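Local structure of halocarboxylic acid dehalogenase DehI (Pseudomonas putida, 3BJX) at residues A108-D111 / D112-E116. The protein probably hydrolyses the carbon-halogen bond of small halogenated carboxylic acids, as a group I alpha-haloacid dehalogenase. Residues are numbered along the deposited sequence; the frame is centred on the assembly and turned at random.
Sequences AGFD and DGEIE
Asp111 and Ile115 close the first turn of helix 112-143: Ile115 N donates to Asp111 O over 3.1 Å, while Glu114 N reaches the same carbonyl weakly. Asp111 is the N-cap, and with Glu114 it forms a capping box. Asp111 CG sits between the backbone N and the carbonyl carbon (chi1 58°), which swings the carboxylate over the N-terminal amides of the helix; there OD2 takes a weak bond from Gly113 N at 2.9 Å and a longer weak one from Glu114 N. The return half of the box comes from Glu114: with CG anti to its carbonyl carbon (chi1 -67°) and the chain extended beyond, OE1 accepts from Asp111 N at 2.8 Å through its anti lone pair. The two carboxylate planes are nearly parallel, 13° apart, but offset from one another, with Asp111 OD1 and Glu114 OE1 only 2.6 Å from each other; if both groups are ionised, so short a gap would probably be costly and could raise the pKa of one. With alanine in place of Glu114, Asp111 N would probably lose its side-chain acceptor, and the loop before the helix would be held less firmly. Phe110, which follows a cis peptide bond, meets Glu114 CB at its ring edge, Phe110 CD1 lying 4.0 Å from that carbon, and Phe110 CB packs on Ile115 CG1. Beyond the turn, Phe110 lies on Lys213 and Val214 of helix 212-223, and both Phe110 and Ile115 touch Leu105. Asp112 OD1 hydrogen-bonds Tyr106 OH, a further link from the start of helix 112-143 to helix 101-107 across this surface corner.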
ATOM      1  N   ALA A 108       4.996 -26.906  24.640  1.00 23.59           N
ATOM      2  CA  ALA A 108       5.366 -27.470  23.347  1.00 23.70           C
ATOM      3  C   ALA A 108       6.753 -28.119  23.436  1.00 25.19           C
ATOM      4  O   ALA A 108       7.193 -28.768  22.490  1.00 23.85           O
ATOM      5  CB  ALA A 108       5.323 -26.392  22.273  1.00 21.99           C
ATOM      6  N   GLY A 109       7.358 -27.996  24.630  1.00 28.01           N
ATOM      7  CA  GLY A 109       8.819 -28.046  24.945  1.00 31.29           C
ATOM      8  C   GLY A 109       9.842 -28.376  23.886  1.00 32.39           C
ATOM      9  O   GLY A 109       9.920 -29.537  23.488  1.00 33.09           O
ATOM     10  N   PHE A 110      10.699 -27.450  23.439  1.00 33.13           N
ATOM     11  CA  PHE A 110      11.218 -26.186  24.034  1.00 32.36           C
ATOM     12  C   PHE A 110      11.660 -26.042  25.503  1.00 33.09           C
ATOM     13  O   PHE A 110      10.853 -25.955  26.433  1.00 32.54           O
ATOM     14  CB  PHE A 110      10.529 -24.931  23.473  1.00 30.36           C
ATOM     15  CG  PHE A 110      10.191 -25.043  22.012  1.00 30.06           C
ATOM     16  CD1 PHE A 110      11.194 -25.032  21.051  1.00 29.59           C
ATOM     17  CD2 PHE A 110       8.864 -25.191  21.599  1.00 29.11           C
ATOM     18  CE1 PHE A 110      10.885 -25.158  19.704  1.00 29.24           C
ATOM     19  CE2 PHE A 110       8.550 -25.318  20.266  1.00 28.19           C
ATOM     20  CZ  PHE A 110       9.559 -25.303  19.312  1.00 29.21           C
ATOM     21  N   ASP A 111      12.984 -26.034  25.660  1.00 32.87           N
ATOM     22  CA  ASP A 111      13.657 -25.753  26.927  1.00 34.03           C
ATOM     23  C   ASP A 111      14.161 -24.307  26.902  1.00 31.72           C
ATOM     24  O   ASP A 111      13.991 -23.621  25.898  1.00 32.54           O
ATOM     25  CB  ASP A 111      14.805 -26.756  27.155  1.00 35.47           C
ATOM     26  CG  ASP A 111      15.853 -26.729  26.028  1.00 37.31           C
ATOM     27  OD1 ASP A 111      15.747 -27.541  25.080  1.00 37.17           O
ATOM     28  OD2 ASP A 111      16.782 -25.887  26.092  1.00 38.73           O
ATOM     29  N   ASP A 112      14.772 -23.846  27.994  1.00 30.36           N
ATOM     30  CA  ASP A 112      15.294 -22.472  28.087  1.00 28.69           C
ATOM     31  C   ASP A 112      16.295 -22.128  26.969  1.00 28.63           C
ATOM     32  O   ASP A 112      16.259 -21.026  26.391  1.00 29.05           O
ATOM     33  CB  ASP A 112      15.904 -22.216  29.471  1.00 29.51           C
ATOM     34  CG  ASP A 112      14.843 -21.880  30.538  1.00 31.60           C
ATOM     35  OD1 ASP A 112      13.626 -21.884  30.217  1.00 31.31           O
ATOM     36  OD2 ASP A 112      15.232 -21.581  31.701  1.00 32.33           O
ATOM     37  N   GLY A 113      17.169 -23.077  26.647  1.00 27.12           N
ATOM     38  CA  GLY A 113      18.162 -22.874  25.596  1.00 25.95           C
ATOM     39  C   GLY A 113      17.568 -22.649  24.217  1.00 24.27           C
ATOM     40  O   GLY A 113      18.146 -21.937  23.400  1.00 24.00           O
ATOM     41  N   GLU A 114      16.417 -23.263  23.951  1.00 24.20           N
ATOM     42  CA  GLU A 114      15.750 -23.130  22.656  1.00 22.67           C
ATOM     43  C   GLU A 114      14.915 -21.844  22.578  1.00 22.05           C
ATOM     44  O   GLU A 114      14.933 -21.152  21.587  1.00 22.60           O
ATOM     45  CB  GLU A 114      14.878 -24.340  22.387  1.00 22.94           C
ATOM     46  CG  GLU A 114      15.627 -25.657  22.182  1.00 24.91           C
ATOM     47  CD  GLU A 114      14.683 -26.870  22.228  1.00 25.56           C
ATOM     48  OE1 GLU A 114      13.988 -27.066  23.255  1.00 24.95           O
ATOM     49  OE2 GLU A 114      14.632 -27.628  21.229  1.00 28.52           O
ATOM     50  N   ILE A 115      14.166 -21.546  23.631  1.00 22.79           N
ATOM     51  CA  ILE A 115      13.470 -20.278  23.771  1.00 22.10           C
ATOM     52  C   ILE A 115      14.440 -19.065  23.650  1.00 22.43           C
ATOM     53  O   ILE A 115      14.047 -18.019  23.113  1.00 22.76           O
ATOM     54  CB  ILE A 115      12.653 -20.256  25.089  1.00 22.31           C
ATOM     55  CG1 ILE A 115      11.562 -21.350  25.049  1.00 22.10           C
ATOM     56  CG2 ILE A 115      12.046 -18.876  25.317  1.00 22.09           C
ATOM     57  CD1 ILE A 115      10.907 -21.700  26.422  1.00 20.20           C
ATOM     58  N   GLU A 116      15.693 -19.228  24.109  1.00 20.25           N
ATOM     59  CA  GLU A 116      16.742 -18.203  23.959  1.00 20.14           C
ATOM     60  C   GLU A 116      17.129 -17.959  22.495  1.00 20.27           C
ATOM     61  O   GLU A 116      17.406 -16.818  22.072  1.00 19.61           O
ATOM     62  CB  GLU A 116      17.979 -18.515  24.835  1.00 20.08           C
ATOM     63  CG  GLU A 116      19.127 -17.448  24.840  1.00 19.32           C
ATOM     64  CD  GLU A 116      18.692 -16.014  25.208  1.00 21.28           C
ATOM     65  OE1 GLU A 116      18.097 -15.786  26.288  1.00 21.50           O
ATOM     66  OE2 GLU A 116      18.962 -15.086  24.410  1.00 22.72           O
TER